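Local coordinates for CrtC domain-containing protein (Fusarium vanettenii 77-13-4, PDB 7A0Q) that probably hydrates the prenylated isoflavonoid phytoalexin kievitone, as a fungal kievitone hydratase built from two lipocalin-like domains, at residues Ser58-Ser63 with Trp219-Leu224; Val74-Tyr79 with Ala317-Ile322. One frame throughout, in Å; residues are numbered along the deposited sequence.

Interaction 1: Ser58-Ser63 with Trp219-Leu224; sequences SWWSSS and WTWFQL. With NAG (2-acetamido-2-deoxy-beta-D-glucopyranose), chain C.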
ATOM      1  N   SER A  58      -7.413   4.609  -7.845  1.00 13.18           N
ATOM      2  CA  SER A  58      -6.343   4.896  -6.906  1.00 13.77           C
ATOM      3  C   SER A  58      -5.045   4.250  -7.380  1.00 15.18           C
ATOM      4  O   SER A  58      -5.049   3.121  -7.869  1.00 13.49           O
ATOM      5  CB  SER A  58      -6.743   4.384  -5.508  1.00 17.60           C
ATOM      6  OG  SER A  58      -5.656   4.365  -4.601  1.00 16.78           O
ATOM      7  N   TRP A  59      -3.940   4.988  -7.235  1.00 13.88           N
ATOM      8  CA  TRP A  59      -2.595   4.536  -7.591  1.00 14.31           C
ATOM      9  C   TRP A  59      -1.714   4.788  -6.370  1.00 14.30           C
ATOM     10  O   TRP A  59      -1.738   5.891  -5.821  1.00 14.86           O
ATOM     11  CB  TRP A  59      -2.060   5.290  -8.822  1.00 15.06           C
ATOM     12  CG  TRP A  59      -2.839   5.108 -10.112  1.00 13.66           C
ATOM     13  CD1 TRP A  59      -2.530   4.268 -11.137  1.00 11.51           C
ATOM     14  CD2 TRP A  59      -4.032   5.813 -10.523  1.00 13.34           C
ATOM     15  NE1 TRP A  59      -3.453   4.394 -12.156  1.00 13.80           N
ATOM     16  CE2 TRP A  59      -4.385   5.331 -11.795  1.00 12.83           C
ATOM     17  CE3 TRP A  59      -4.842   6.786  -9.920  1.00 16.04           C
ATOM     18  CZ2 TRP A  59      -5.510   5.796 -12.491  1.00 14.60           C
ATOM     19  CZ3 TRP A  59      -5.954   7.258 -10.615  1.00 15.63           C
ATOM     20  CH2 TRP A  59      -6.277   6.759 -11.886  1.00 14.77           C
ATOM     21  N   TRP A  60      -0.949   3.782  -5.936  1.00 15.74           N
ATOM     22  CA  TRP A  60      -0.364   3.814  -4.599  1.00 14.54           C
ATOM     23  C   TRP A  60       0.953   3.052  -4.576  1.00 15.41           C
ATOM     24  O   TRP A  60       1.069   1.993  -5.192  1.00 14.66           O
ATOM     25  CB  TRP A  60      -1.375   3.198  -3.623  1.00 14.03           C
ATOM     26  CG  TRP A  60      -1.105   3.220  -2.166  1.00 13.95           C
ATOM     27  CD1 TRP A  60      -1.691   4.041  -1.244  1.00 15.91           C
ATOM     28  CD2 TRP A  60      -0.276   2.312  -1.422  1.00 14.69           C
ATOM     29  NE1 TRP A  60      -1.261   3.727   0.017  1.00 17.70           N
ATOM     30  CE2 TRP A  60      -0.391   2.667  -0.059  1.00 16.80           C
ATOM     31  CE3 TRP A  60       0.553   1.243  -1.777  1.00 14.19           C
ATOM     32  CZ2 TRP A  60       0.304   2.002   0.952  1.00 14.80           C
ATOM     33  CZ3 TRP A  60       1.239   0.568  -0.763  1.00 13.93           C
ATOM     34  CH2 TRP A  60       1.109   0.955   0.582  1.00 15.50           C
ATOM     35  N   SER A  61       1.945   3.596  -3.870  1.00 13.40           N
ATOM     36  CA  SER A  61       3.216   2.894  -3.734  1.00 14.90           C
ATOM     37  C   SER A  61       3.792   3.098  -2.344  1.00 13.93           C
ATOM     38  O   SER A  61       3.703   4.189  -1.768  1.00 14.40           O
ATOM     39  CB  SER A  61       4.251   3.335  -4.799  1.00 13.95           C
ATOM     40  OG  SER A  61       4.627   4.707  -4.698  1.00 14.26           O
ATOM     41  N   SER A  62       4.363   2.026  -1.802  1.00 14.26           N
ATOM     42  CA  SER A  62       5.172   2.094  -0.585  1.00 15.04           C
ATOM     43  C   SER A  62       6.546   1.501  -0.879  1.00 18.69           C
ATOM     44  O   SER A  62       6.664   0.312  -1.194  1.00 15.86           O
ATOM     45  CB  SER A  62       4.466   1.392   0.575  1.00 15.70           C
ATOM     46  OG  SER A  62       4.352  -0.007   0.360  1.00 17.00           O
ATOM     47  N   SER A  63       7.576   2.340  -0.821  1.00 15.27           N
ATOM     48  CA  SER A  63       8.934   1.913  -1.128  1.00 18.47           C
ATOM     49  C   SER A  63       9.704   1.693   0.161  1.00 15.76           C
ATOM     50  O   SER A  63       9.759   2.585   1.014  1.00 17.41           O
ATOM     51  CB  SER A  63       9.655   2.945  -1.997  1.00 17.86           C
ATOM     52  OG  SER A  63       9.007   3.103  -3.245  1.00 16.31           O
ATOM     53  N   TRP A 219     -11.875   1.145   7.245  1.00 16.15           N
ATOM     54  CA  TRP A 219     -11.242  -0.158   7.119  1.00 16.33           C
ATOM     55  C   TRP A 219      -9.846  -0.120   7.711  1.00 15.87           C
ATOM     56  O   TRP A 219      -9.276   0.946   7.963  1.00 17.22           O
ATOM     57  CB  TRP A 219     -11.170  -0.620   5.651  1.00 16.18           C
ATOM     58  CG  TRP A 219     -10.368   0.282   4.726  1.00 16.89           C
ATOM     59  CD1 TRP A 219      -9.008   0.294   4.559  1.00 16.69           C
ATOM     60  CD2 TRP A 219     -10.892   1.262   3.822  1.00 17.54           C
ATOM     61  NE1 TRP A 219      -8.658   1.233   3.615  1.00 16.19           N
ATOM     62  CE2 TRP A 219      -9.792   1.837   3.145  1.00 17.10           C
ATOM     63  CE3 TRP A 219     -12.181   1.718   3.527  1.00 19.51           C
ATOM     64  CZ2 TRP A 219      -9.947   2.836   2.188  1.00 18.35           C
ATOM     65  CZ3 TRP A 219     -12.334   2.714   2.574  1.00 18.96           C
ATOM     66  CH2 TRP A 219     -11.219   3.264   1.919  1.00 21.71           C
ATOM     67  N   THR A 220      -9.297  -1.311   7.912  1.00 14.77           N
ATOM     68  CA  THR A 220      -7.866  -1.500   8.096  1.00 17.47           C
ATOM     69  C   THR A 220      -7.381  -2.437   7.002  1.00 15.54           C
ATOM     70  O   THR A 220      -8.026  -3.461   6.729  1.00 16.89           O
ATOM     71  CB  THR A 220      -7.542  -2.073   9.478  1.00 17.95           C
ATOM     72  OG1 THR A 220      -8.020  -1.170  10.486  1.00 19.38           O
ATOM     73  CG2 THR A 220      -6.030  -2.259   9.652  1.00 18.80           C
ATOM     74  N   TRP A 221      -6.251  -2.080   6.382  1.00 14.68           N
ATOM     75  CA  TRP A 221      -5.589  -2.914   5.385  1.00 15.91           C
ATOM     76  C   TRP A 221      -4.166  -3.194   5.844  1.00 15.14           C
ATOM     77  O   TRP A 221      -3.446  -2.273   6.254  1.00 15.97           O
ATOM     78  CB  TRP A 221      -5.577  -2.228   4.013  1.00 15.46           C
ATOM     79  CG  TRP A 221      -4.868  -2.983   2.906  1.00 13.88           C
ATOM     80  CD1 TRP A 221      -5.275  -4.156   2.323  1.00 13.84           C
ATOM     81  CD2 TRP A 221      -3.657  -2.597   2.233  1.00 14.77           C
ATOM     82  NE1 TRP A 221      -4.381  -4.528   1.330  1.00 13.92           N
ATOM     83  CE2 TRP A 221      -3.384  -3.591   1.259  1.00 14.88           C
ATOM     84  CE3 TRP A 221      -2.782  -1.512   2.358  1.00 16.65           C
ATOM     85  CZ2 TRP A 221      -2.273  -3.527   0.415  1.00 15.94           C
ATOM     86  CZ3 TRP A 221      -1.669  -1.444   1.511  1.00 16.15           C
ATOM     87  CH2 TRP A 221      -1.423  -2.456   0.560  1.00 16.72           C
ATOM     88  N   PHE A 222      -3.755  -4.451   5.746  1.00 14.92           N
ATOM     89  CA  PHE A 222      -2.389  -4.859   6.035  1.00 15.04           C
ATOM     90  C   PHE A 222      -1.690  -5.336   4.769  1.00 14.76           C
ATOM     91  O   PHE A 222      -2.251  -6.110   3.982  1.00 15.36           O
ATOM     92  CB  PHE A 222      -2.339  -5.989   7.061  1.00 15.56           C
ATOM     93  CG  PHE A 222      -2.743  -5.579   8.439  1.00 18.52           C
ATOM     94  CD1 PHE A 222      -1.813  -5.013   9.305  1.00 18.66           C
ATOM     95  CD2 PHE A 222      -4.045  -5.773   8.881  1.00 18.35           C
ATOM     96  CE1 PHE A 222      -2.178  -4.632  10.591  1.00 19.28           C
ATOM     97  CE2 PHE A 222      -4.417  -5.403  10.172  1.00 19.13           C
ATOM     98  CZ  PHE A 222      -3.491  -4.838  11.026  1.00 16.52           C
ATOM     99  N   GLN A 223      -0.439  -4.914   4.625  1.00 14.74           N
ATOM    100  CA  GLN A 223       0.463  -5.345   3.563  1.00 15.08           C
ATOM    101  C   GLN A 223       1.664  -5.971   4.258  1.00 15.31           C
ATOM    102  O   GLN A 223       2.433  -5.258   4.907  1.00 15.40           O
ATOM    103  CB  GLN A 223       0.878  -4.145   2.714  1.00 15.02           C
ATOM    104  CG  GLN A 223       1.904  -4.479   1.652  1.00 13.57           C
ATOM    105  CD  GLN A 223       2.838  -3.326   1.336  1.00 16.96           C
ATOM    106  OE1 GLN A 223       4.055  -3.506   1.308  1.00 16.82           O
ATOM    107  NE2 GLN A 223       2.277  -2.140   1.072  1.00 15.07           N
ATOM    108  N   LEU A 224       1.833  -7.290   4.146  1.00 15.80           N
ATOM    109  CA  LEU A 224       2.832  -7.986   4.955  1.00 15.93           C
ATOM    110  C   LEU A 224       3.869  -8.717   4.108  1.00 15.37           C
ATOM    111  O   LEU A 224       3.536  -9.371   3.111  1.00 16.93           O
ATOM    112  CB  LEU A 224       2.171  -8.983   5.916  1.00 16.11           C
ATOM    113  CG  LEU A 224       1.044  -8.413   6.783  1.00 19.86           C
ATOM    114  CD1 LEU A 224       0.441  -9.519   7.653  1.00 20.79           C
ATOM    115  CD2 LEU A 224       1.514  -7.208   7.631  1.00 16.89           C
TER
HETATM  116  C1  NAG C   1     -13.998   1.031  11.953  1.00 22.12           C
HETATM  117  C2  NAG C   1     -13.049   0.050  12.618  1.00 21.98           C
HETATM  118  C3  NAG C   1     -13.642  -0.447  13.939  1.00 19.98           C
HETATM  119  C4  NAG C   1     -14.096   0.703  14.830  1.00 26.40           C
HETATM  120  C5  NAG C   1     -14.943   1.711  14.066  1.00 23.96           C
HETATM  121  C6  NAG C   1     -15.168   2.983  14.849  1.00 27.91           C
HETATM  122  C7  NAG C   1     -11.560  -1.389  11.293  1.00 21.58           C
HETATM  123  C8  NAG C   1     -11.469  -2.633  10.468  1.00 24.00           C
HETATM  124  N2  NAG C   1     -12.774  -1.087  11.755  1.00 21.65           N
HETATM  125  O3  NAG C   1     -12.656  -1.224  14.610  1.00 23.45           O
HETATM  126  O4  NAG C   1     -14.924   0.172  15.859  1.00 30.57           O
HETATM  127  O5  NAG C   1     -14.283   2.105  12.853  1.00 24.44           O
HETATM  128  O6  NAG C   1     -13.928   3.588  15.189  1.00 27.30           O
HETATM  129  O7  NAG C   1     -10.583  -0.679  11.510  1.00 22.65           O

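Interaction 2: Val74-Tyr79 with Ala317-Ile322; sequences VVLAHY and AYEGFI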
ATOM      1  N   VAL A  74      11.007   4.422   4.621  1.00 19.75           N
ATOM      2  CA  VAL A  74       9.781   3.962   3.975  1.00 17.28           C
ATOM      3  C   VAL A  74       9.123   5.195   3.369  1.00 18.11           C
ATOM      4  O   VAL A  74       8.890   6.189   4.069  1.00 18.54           O
ATOM      5  CB  VAL A  74       8.845   3.234   4.953  1.00 16.30           C
ATOM      6  CG1 VAL A  74       7.511   2.933   4.284  1.00 18.87           C
ATOM      7  CG2 VAL A  74       9.493   1.941   5.440  1.00 19.49           C
ATOM      8  N   VAL A  75       8.857   5.150   2.068  1.00 15.89           N
ATOM      9  CA  VAL A  75       8.339   6.300   1.335  1.00 16.37           C
ATOM     10  C   VAL A  75       7.007   5.918   0.705  1.00 15.66           C
ATOM     11  O   VAL A  75       6.920   4.914  -0.012  1.00 17.28           O
ATOM     12  CB  VAL A  75       9.327   6.779   0.256  1.00 16.87           C
ATOM     13  CG1 VAL A  75       8.720   7.939  -0.515  1.00 20.28           C
ATOM     14  CG2 VAL A  75      10.629   7.221   0.914  1.00 21.12           C
ATOM     15  N   LEU A  76       5.994   6.739   0.942  1.00 17.38           N
ATOM     16  CA  LEU A  76       4.644   6.498   0.454  1.00 14.90           C
ATOM     17  C   LEU A  76       4.268   7.536  -0.592  1.00 16.11           C
ATOM     18  O   LEU A  76       4.585   8.716  -0.441  1.00 16.35           O
ATOM     19  CB  LEU A  76       3.648   6.579   1.602  1.00 19.24           C
ATOM     20  CG  LEU A  76       3.354   5.326   2.410  1.00 28.23           C
ATOM     21  CD1 LEU A  76       4.598   4.502   2.738  1.00 32.53           C
ATOM     22  CD2 LEU A  76       2.679   5.774   3.669  1.00 32.44           C
ATOM     23  N   ALA A  77       3.591   7.095  -1.649  1.00 16.02           N
ATOM     24  CA  ALA A  77       3.013   7.991  -2.642  1.00 13.81           C
ATOM     25  C   ALA A  77       1.624   7.482  -2.994  1.00 15.63           C
ATOM     26  O   ALA A  77       1.437   6.275  -3.174  1.00 16.75           O
ATOM     27  CB  ALA A  77       3.861   8.063  -3.912  1.00 16.21           C
ATOM     28  N   HIS A  78       0.654   8.393  -3.111  1.00 15.43           N
ATOM     29  CA  HIS A  78      -0.715   7.964  -3.375  1.00 14.95           C
ATOM     30  C   HIS A  78      -1.476   9.048  -4.124  1.00 15.35           C
ATOM     31  O   HIS A  78      -1.526  10.190  -3.658  1.00 16.26           O
ATOM     32  CB  HIS A  78      -1.421   7.648  -2.058  1.00 15.60           C
ATOM     33  CG  HIS A  78      -2.861   7.279  -2.220  1.00 15.72           C
ATOM     34  ND1 HIS A  78      -3.842   7.738  -1.370  1.00 17.71           N
ATOM     35  CD2 HIS A  78      -3.487   6.500  -3.136  1.00 15.36           C
ATOM     36  CE1 HIS A  78      -5.012   7.248  -1.747  1.00 19.93           C
ATOM     37  NE2 HIS A  78      -4.825   6.502  -2.824  1.00 17.62           N
ATOM     38  N   TYR A  79      -2.080   8.687  -5.258  1.00 15.23           N
ATOM     39  CA  TYR A  79      -2.991   9.567  -5.988  1.00 15.39           C
ATOM     40  C   TYR A  79      -4.381   8.954  -5.994  1.00 15.70           C
ATOM     41  O   TYR A  79      -4.537   7.773  -6.308  1.00 15.33           O
ATOM     42  CB  TYR A  79      -2.531   9.792  -7.432  1.00 15.82           C
ATOM     43  CG  TYR A  79      -3.406  10.750  -8.222  1.00 16.10           C
ATOM     44  CD1 TYR A  79      -4.575  10.317  -8.844  1.00 17.30           C
ATOM     45  CD2 TYR A  79      -3.045  12.087  -8.358  1.00 16.41           C
ATOM     46  CE1 TYR A  79      -5.371  11.199  -9.581  1.00 18.43           C
ATOM     47  CE2 TYR A  79      -3.834  12.971  -9.091  1.00 16.30           C
ATOM     48  CZ  TYR A  79      -4.992  12.522  -9.689  1.00 18.85           C
ATOM     49  OH  TYR A  79      -5.759  13.405 -10.421  1.00 18.64           O
ATOM     50  N   ALA A 317      -5.326   9.455   6.435  1.00 18.56           N
ATOM     51  CA  ALA A 317      -5.108   8.032   6.658  1.00 17.51           C
ATOM     52  C   ALA A 317      -3.941   7.813   7.606  1.00 18.72           C
ATOM     53  O   ALA A 317      -2.951   8.546   7.555  1.00 20.38           O
ATOM     54  CB  ALA A 317      -4.838   7.291   5.342  1.00 17.73           C
ATOM     55  N   TYR A 318      -4.055   6.788   8.448  1.00 18.06           N
ATOM     56  CA  TYR A 318      -2.872   6.243   9.093  1.00 19.58           C
ATOM     57  C   TYR A 318      -2.200   5.298   8.103  1.00 22.03           C
ATOM     58  O   TYR A 318      -2.811   4.322   7.657  1.00 22.77           O
ATOM     59  CB  TYR A 318      -3.220   5.521  10.397  1.00 19.73           C
ATOM     60  CG  TYR A 318      -1.996   5.327  11.260  1.00 21.15           C
ATOM     61  CD1 TYR A 318      -1.201   4.192  11.136  1.00 18.94           C
ATOM     62  CD2 TYR A 318      -1.608   6.309  12.173  1.00 22.16           C
ATOM     63  CE1 TYR A 318      -0.061   4.028  11.915  1.00 20.25           C
ATOM     64  CE2 TYR A 318      -0.467   6.151  12.959  1.00 21.01           C
ATOM     65  CZ  TYR A 318       0.306   5.017  12.820  1.00 22.37           C
ATOM     66  OH  TYR A 318       1.440   4.863  13.588  1.00 21.72           O
ATOM     67  N   GLU A 319      -0.968   5.611   7.715  1.00 22.09           N
ATOM     68  CA  GLU A 319      -0.243   4.804   6.733  1.00 20.08           C
ATOM     69  C   GLU A 319       1.119   4.505   7.340  1.00 18.17           C
ATOM     70  O   GLU A 319       2.074   5.256   7.145  1.00 17.87           O
ATOM     71  CB  GLU A 319      -0.129   5.521   5.408  1.00 21.44           C
ATOM     72  CG  GLU A 319      -1.436   5.899   4.797  1.00 24.74           C
ATOM     73  CD  GLU A 319      -2.010   4.795   3.946  1.00 27.08           C
ATOM     74  OE1 GLU A 319      -1.381   3.717   3.837  1.00 23.75           O
ATOM     75  OE2 GLU A 319      -3.096   5.021   3.381  1.00 24.76           O
ATOM     76  N   GLY A 320       1.199   3.398   8.070  1.00 18.35           N
ATOM     77  CA  GLY A 320       2.308   3.185   8.973  1.00 20.40           C
ATOM     78  C   GLY A 320       3.148   1.958   8.694  1.00 16.98           C
ATOM     79  O   GLY A 320       2.629   0.862   8.464  1.00 17.64           O
ATOM     80  N   PHE A 321       4.462   2.146   8.708  1.00 18.25           N
ATOM     81  CA  PHE A 321       5.380   1.016   8.740  1.00 19.37           C
ATOM     82  C   PHE A 321       5.154   0.219  10.018  1.00 20.15           C
ATOM     83  O   PHE A 321       4.988   0.793  11.097  1.00 20.74           O
ATOM     84  CB  PHE A 321       6.821   1.531   8.682  1.00 17.99           C
ATOM     85  CG  PHE A 321       7.860   0.456   8.624  1.00 19.41           C
ATOM     86  CD1 PHE A 321       7.873  -0.472   7.593  1.00 19.70           C
ATOM     87  CD2 PHE A 321       8.855   0.390   9.594  1.00 21.87           C
ATOM     88  CE1 PHE A 321       8.853  -1.455   7.534  1.00 22.14           C
ATOM     89  CE2 PHE A 321       9.839  -0.588   9.547  1.00 20.80           C
ATOM     90  CZ  PHE A 321       9.847  -1.515   8.518  1.00 20.02           C
ATOM     91  N   ILE A 322       5.130  -1.108   9.889  1.00 19.50           N
ATOM     92  CA  ILE A 322       4.887  -2.007  11.013  1.00 17.67           C
ATOM     93  C   ILE A 322       5.891  -3.151  10.963  1.00 19.31           C
ATOM     94  O   ILE A 322       6.423  -3.497   9.902  1.00 17.76           O
ATOM     95  CB  ILE A 322       3.444  -2.577  11.020  1.00 19.29           C
ATOM     96  CG1 ILE A 322       3.204  -3.431   9.769  1.00 19.39           C
ATOM     97  CG2 ILE A 322       2.400  -1.459  11.150  1.00 17.41           C
ATOM     98  CD1 ILE A 322       1.881  -4.209   9.776  1.00 19.10           C
TER

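Interaction 1: Ser58-Ser63 with Trp219-Leu224
The six-membered ring of Trp60 takes the edge of Trp221 on one face, while the amide nitrogen of Gln223 sits at its rim, near the ring plane. The indoles form a T-shaped (edge-to-face) pair, with planes at 89° and centroids 5.4 Å apart, and CZ3 of Trp221 comes within 3.8 Å of CH2 of Trp60. Seen from Trp221, that CH2 lies at the edge, in its plane. The pair joins two lipocalin-like domains: strand 218-225 is the first of the closed eight-stranded antiparallel barrel, and strand 58-66 belongs to the antiparallel strands of the preceding part of the chain. The strands share no sheet; the axes of the two segments come no nearer than 11.3 Å, a gap that suits long, flat tryptophans reaching out from both sides. CG stands anti to the backbone N in both indoles (chi1 -174° in Trp60), which points the rings at each other from facing strands.

Beside them the longer Gln223 reaches across to the short Ser62. Its amide stands nearly upright to the Trp60 ring, and NE2 is 3.3 Å from Trp60 CH2. Glutamine suits a buried polar spot because its two ends do different work: OE1 accepts from Tyr64 and His225, leaving NE2 to donate across the interface, so the amide's rotation is fixed. Trp221 turns its NE1 to Ser234, and a bound imidazole, most likely a crystallisation additive, comes within about 3 Å of its side chain (nearest atoms). Near the start of strand 218-225, Thr220 OG1 donates to O7 of a protein-linked glycan sugar at 2.8 Å. Across the interface, Gln223 NE2 meets Ser62 OG at 3.1 Å, almost straight at 168°, with the oxygen lying in the amide plane.

Interaction 2: Val74-Tyr79 with Ala317-Ile322
Val74 and Phe321 meet through one methyl and one ring face: CG2 of the valine stands 4.0 Å from the ring centroid, 28° off its normal, in a CH-pi contact. The methyl is displaced toward one side of the ring, where CD1 of Phe321 is 3.6 Å away. Two torsions make the fit. Phe321 has CG opposite its backbone N (chi1 -176°), extending the ring toward strand 72-81, while Val74 keeps CG2 beside its own N and thereby presents that branch to the ring. A branched aliphatic residue suits this place, giving a compact methyl for a flat partner that Tyr302 and Phe26 also approach edge-to-face.

Two residues along, Leu76 reaches Glu319 by a single branch. An unusual leucine conformation, with chi1 at -88°, swings CD2 to 3.3 Å from Glu319 CB, a tight approach, and 3.6 Å from the backbone O of the same residue. Glutamate suits both neighbours: its aliphatic root meets leucine, and the bend at chi2 turns the carboxylate toward the side of His78 and a bound imidazole, where its charge may be felt. OE2 is still 5.5 Å from His78 ND1, too far for a bond, and the histidine instead pairs with Arg89 and Ser58.

No hydrogen bond joins the two segments. This is side-chain packing between strands of separate sheets, the buried interface where a CrtC-type protein sets one lipocalin-like domain against the next.

In the fold
Both contacts are buried, interaction 1 about 2 Å from the chain centre, and the centres of the two contacts are about 7 Å apart. They join the same two bodies through different strands: neighbours 58-66 and 72-81, tied by backbone hydrogen bonds such as Ser61 N to Ala77 O (2.8 Å), on one side, and barrel strands 218-225 and 317-328, separated by 331-343, on the other. Together, then, they fasten two adjacent strands of one domain to that barrel. Their chemistry differs: interaction 1 combines aromatic stacking with a buried amide–hydroxyl bond, whereas interaction 2 relies on methyl groups. Trp60 links them, touching Glu319 and packing edge-to-face with His78.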